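Local coordinates for bifunctional protein PutA (Bdellovibrio bacteriovorus, PDB 5UR2), which probably oxidises L-glutamate gamma-semialdehyde to L-glutamate with NAD(+) in its aldehyde dehydrogenase module, and carries a flavin-dependent proline dehydrogenase module for the preceding step of proline breakdown, at residues B[599-603]-B[936-940]; B[552-556]-B[608-612]. One frame throughout, in Å; residues are numbered along the deposited sequence.

Contact 1. Residues B[599-603]-B[936-940]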
# COMPACT_ATOMS: atom_id res chain seq x y z
N ASP B 599 -10.49 -12.01 -14.32
CA ASP B 599 -10.24 -10.85 -13.47
C ASP B 599 -9.08 -11.09 -12.52
O ASP B 599 -8.25 -10.19 -12.33
CB ASP B 599 -11.51 -10.48 -12.68
CG ASP B 599 -12.58 -9.80 -13.53
OD1 ASP B 599 -12.27 -9.35 -14.67
OD2 ASP B 599 -13.73 -9.67 -13.03
N PHE B 600 -9.02 -12.27 -11.89
CA PHE B 600 -7.89 -12.60 -11.01
C PHE B 600 -6.56 -12.50 -11.75
O PHE B 600 -5.60 -11.88 -11.26
CB PHE B 600 -8.07 -14.00 -10.41
CG PHE B 600 -9.01 -14.07 -9.22
CD1 PHE B 600 -8.96 -13.12 -8.20
CD2 PHE B 600 -9.93 -15.11 -9.12
CE1 PHE B 600 -9.81 -13.19 -7.10
CE2 PHE B 600 -10.82 -15.19 -8.02
CZ PHE B 600 -10.75 -14.22 -7.01
N CYS B 601 -6.50 -13.11 -12.94
CA CYS B 601 -5.32 -13.03 -13.79
C CYS B 601 -4.88 -11.59 -14.00
O CYS B 601 -3.73 -11.22 -13.73
CB CYS B 601 -5.62 -13.68 -15.14
SG CYS B 601 -5.77 -15.46 -15.12
N ARG B 602 -5.79 -10.76 -14.51
CA ARG B 602 -5.40 -9.41 -14.86
C ARG B 602 -5.08 -8.58 -13.62
O ARG B 602 -4.13 -7.79 -13.63
CB ARG B 602 -6.49 -8.74 -15.70
CG ARG B 602 -6.82 -9.53 -16.94
CD ARG B 602 -7.07 -8.59 -18.08
NE ARG B 602 -7.59 -9.28 -19.26
CZ ARG B 602 -6.83 -9.88 -20.17
NH1 ARG B 602 -5.51 -9.92 -20.06
NH2 ARG B 602 -7.42 -10.45 -21.22
N TYR B 603 -5.85 -8.76 -12.54
CA TYR B 603 -5.64 -7.96 -11.34
C TYR B 603 -4.31 -8.32 -10.67
O TYR B 603 -3.54 -7.43 -10.29
CB TYR B 603 -6.80 -8.15 -10.37
CG TYR B 603 -6.74 -7.31 -9.12
CD1 TYR B 603 -7.35 -6.05 -9.07
CD2 TYR B 603 -6.11 -7.77 -7.96
CE1 TYR B 603 -7.33 -5.27 -7.89
CE2 TYR B 603 -6.07 -7.01 -6.80
CZ TYR B 603 -6.69 -5.76 -6.76
OH TYR B 603 -6.65 -5.01 -5.61
N ALA B 936 -19.44 -11.10 -5.23
CA ALA B 936 -18.28 -10.24 -5.05
C ALA B 936 -17.38 -10.30 -6.27
O ALA B 936 -17.09 -11.38 -6.79
CB ALA B 936 -17.49 -10.65 -3.79
N MET B 937 -16.94 -9.14 -6.75
CA MET B 937 -16.08 -9.07 -7.92
C MET B 937 -14.70 -8.55 -7.54
O MET B 937 -14.55 -7.72 -6.63
CB MET B 937 -16.68 -8.16 -8.99
CG MET B 937 -18.07 -8.61 -9.46
SD MET B 937 -18.72 -7.48 -10.70
CE MET B 937 -17.71 -7.88 -12.14
N VAL B 938 -13.69 -9.04 -8.25
CA VAL B 938 -12.33 -8.54 -8.08
C VAL B 938 -12.32 -7.02 -8.15
O VAL B 938 -13.01 -6.41 -8.97
CB VAL B 938 -11.42 -9.14 -9.15
CG1 VAL B 938 -10.02 -8.49 -9.10
CG2 VAL B 938 -11.36 -10.66 -8.97
N ASP B 939 -11.54 -6.40 -7.25
CA ASP B 939 -11.32 -4.96 -7.14
C ASP B 939 -12.55 -4.24 -6.57
O ASP B 939 -12.41 -3.41 -5.67
CB ASP B 939 -10.89 -4.38 -8.50
CG ASP B 939 -10.59 -2.89 -8.45
OD1 ASP B 939 -9.69 -2.47 -7.68
OD2 ASP B 939 -11.23 -2.13 -9.22
N ARG B 940 -13.75 -4.57 -7.07
CA ARG B 940 -14.96 -3.91 -6.59
C ARG B 940 -15.32 -4.31 -5.16
O ARG B 940 -15.75 -3.47 -4.37
CB ARG B 940 -16.13 -4.22 -7.52
CG ARG B 940 -15.92 -3.84 -8.96
CD ARG B 940 -17.20 -3.95 -9.74
NE ARG B 940 -16.92 -3.83 -11.16
CZ ARG B 940 -17.85 -3.82 -12.12
NH1 ARG B 940 -19.14 -3.94 -11.83
NH2 ARG B 940 -17.47 -3.71 -13.38
O HOH W 1 -14.37 -10.49 -10.49
O HOH W 2 -8.36 -2.97 -5.24
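A turn of helix at 599-603 faces an irregular loop, 936-940, with Asp599 and Val938 the nearest pair at 6.2 Å between CA atoms and no direct hydrogen bond joining the segments. Val938 carries most of the contact. Its two methyls part between two aromatic residues: CG2, beside the backbone N, sits over one face of Phe600, 3.5 Å from Phe600 CE1, while CG1, anti to that N (chi1 173°), lies 3.5 Å from both CB and CG of Tyr603, oblique to the ring. Asp599 closes the third side with its CB 3.7 Å from Val938 CG2. The helix belongs to the aldehyde dehydrogenase module, and the loop lies between two strands of that module's sheet that includes 901-908; the Phe600 side chain is about 8 Å from that of Glu746, predicted to be an active-site residue. Polar links run through water. One molecule donates to Asp599 OD2 at 2.7 Å and accepts from Val938 N at 2.8 Å, bridging helix and loop backbone. Asp599 is also held from outside, OD1 by the backbone N of Glu468 and OD2 by Asn467 ND2, so both carboxylate oxygens have partners. At the other end Asp939 crosses Tyr603 at about a right angle, its OD1 lying near the ring plane at the edge, 3.7 Å from Tyr603 CE1. A second water, in the plane of the phenol, joins Tyr603 OH to Asp939 OD1. Next in the loop, Arg940 O accepts a hydrogen bond from Ser625 OG of the second subunit.

Contact 2. Residues B[552-556]-B[608-612]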
# COMPACT_ATOMS: atom_id res chain seq x y z
N VAL B 552 12.77 -15.10 -12.81
CA VAL B 552 12.15 -14.54 -14.02
C VAL B 552 11.63 -13.14 -13.70
O VAL B 552 10.95 -12.96 -12.67
CB VAL B 552 11.01 -15.44 -14.53
CG1 VAL B 552 10.28 -14.75 -15.68
CG2 VAL B 552 11.56 -16.81 -15.00
N PRO B 553 11.96 -12.11 -14.50
CA PRO B 553 11.51 -10.75 -14.17
C PRO B 553 9.99 -10.66 -14.04
O PRO B 553 9.23 -11.35 -14.74
CB PRO B 553 12.00 -9.92 -15.37
CG PRO B 553 13.16 -10.68 -15.90
CD PRO B 553 12.81 -12.14 -15.70
N CYS B 554 9.56 -9.79 -13.12
CA CYS B 554 8.13 -9.63 -12.84
C CYS B 554 7.32 -9.40 -14.11
O CYS B 554 6.26 -10.01 -14.29
CB CYS B 554 7.92 -8.48 -11.86
SG CYS B 554 8.72 -8.73 -10.25
N GLU B 555 7.82 -8.54 -15.00
CA GLU B 555 7.10 -8.22 -16.24
C GLU B 555 6.84 -9.47 -17.07
O GLU B 555 5.77 -9.62 -17.67
CB GLU B 555 7.88 -7.18 -17.05
CG GLU B 555 7.29 -6.87 -18.43
CD GLU B 555 5.81 -6.48 -18.38
OE1 GLU B 555 5.42 -5.69 -17.48
OE2 GLU B 555 5.05 -6.99 -19.24
N GLN B 556 7.82 -10.38 -17.15
CA GLN B 556 7.66 -11.61 -17.93
C GLN B 556 6.71 -12.58 -17.24
O GLN B 556 5.94 -13.28 -17.91
CB GLN B 556 9.02 -12.26 -18.19
CG GLN B 556 9.92 -11.42 -19.09
CD GLN B 556 11.38 -11.91 -19.14
OE1 GLN B 556 11.68 -13.11 -19.22
NE2 GLN B 556 12.31 -10.95 -19.09
N MET B 608 1.34 -7.10 -9.51
CA MET B 608 2.76 -7.45 -9.50
C MET B 608 3.57 -6.40 -10.24
O MET B 608 4.69 -6.07 -9.83
CB MET B 608 2.95 -8.83 -10.13
CG MET B 608 4.39 -9.41 -9.99
SD MET B 608 4.76 -9.81 -8.25
CE MET B 608 5.80 -8.43 -7.73
N ARG B 609 3.00 -5.84 -11.30
CA ARG B 609 3.67 -4.79 -12.04
C ARG B 609 3.85 -3.54 -11.20
O ARG B 609 4.85 -2.83 -11.36
CB ARG B 609 2.91 -4.47 -13.32
CG ARG B 609 3.06 -5.56 -14.38
CD ARG B 609 2.20 -5.26 -15.61
NE ARG B 609 2.62 -6.12 -16.70
CZ ARG B 609 1.84 -7.00 -17.32
NH1 ARG B 609 0.57 -7.13 -16.96
NH2 ARG B 609 2.33 -7.75 -18.30
N GLU B 610 2.92 -3.27 -10.27
CA GLU B 610 3.15 -2.19 -9.31
C GLU B 610 4.21 -2.58 -8.28
O GLU B 610 5.12 -1.80 -7.99
CB GLU B 610 1.85 -1.79 -8.60
CG GLU B 610 0.80 -1.19 -9.50
CD GLU B 610 -0.48 -0.89 -8.74
OE1 GLU B 610 -1.31 -1.81 -8.56
OE2 GLU B 610 -0.64 0.27 -8.29
N LEU B 611 4.09 -3.78 -7.68
CA LEU B 611 4.94 -4.16 -6.55
C LEU B 611 6.39 -4.48 -6.96
O LEU B 611 7.24 -4.59 -6.08
CB LEU B 611 4.31 -5.36 -5.82
CG LEU B 611 2.98 -5.06 -5.10
CD1 LEU B 611 2.37 -6.31 -4.52
CD2 LEU B 611 3.08 -4.00 -4.03
N GLN B 612 6.68 -4.64 -8.26
CA GLN B 612 8.07 -4.85 -8.68
C GLN B 612 8.92 -3.61 -8.46
O GLN B 612 10.15 -3.72 -8.45
CB GLN B 612 8.14 -5.21 -10.17
CG GLN B 612 7.90 -3.98 -11.10
CD GLN B 612 7.89 -4.36 -12.58
OE1 GLN B 612 8.80 -5.03 -13.07
NE2 GLN B 612 6.83 -3.95 -13.29
O HOH W 3 10.27 -6.86 -14.36
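Glu555, in the first turn of helix 554-570, and Arg609, near the end of helix 587-611, form a bidentate salt bridge between two helices of the aldehyde dehydrogenase module. The guanidinium offers its side: Arg609 NE donates to Glu555 OE1 at 2.9 Å and 173°, and Arg609 NH2 to Glu555 OE2 at 3.0 Å. Both oxygens are met on the syn side, although the carboxylate is turned 26° from the guanidinium plane. A bend at chi2 of Glu555 (54°) brings its carboxylate round to the arginine, whose chain runs extended from CG to NE. The remaining nitrogen, NH1, forms a salt bridge with Asp562 two turns further along helix 554-570, so the guanidinium is gripped between two acidic groups, which probably steadies its positive charge. Gln612 spends both ends of its amide: NE2 donates back to the carbonyl of Arg609, in the carbonyl plane and on a lone pair, while OE1 accepts from a water that in turn accepts from Glu555 N, serving an amide in the helix's first turn. Beneath these polar groups Cys554 SG packs 3.9 Å from Met608 CE and 3.6 Å from Gln612 CB.

Overall arrangement
Along the chain, helix 554-570 comes first, then the short helix 572-583 and the long helix 587-611, and only much later the loop 936-940. Contact 2 closes the short loop, bringing the start of helix 554-570 back against the far end of helix 587-611 across 51 mostly helical residues. Contact 1 begins within that span, at 599-603, and closes a far longer loop of 332 residues, so the two cross. Helix 587-611 is their shared element: contact 1 is buried and joins the helix's middle to a loop that also touches the second subunit, whereas contact 2 pairs its end with a neighbouring helix at the surface. Their centres lie about 18 Å apart.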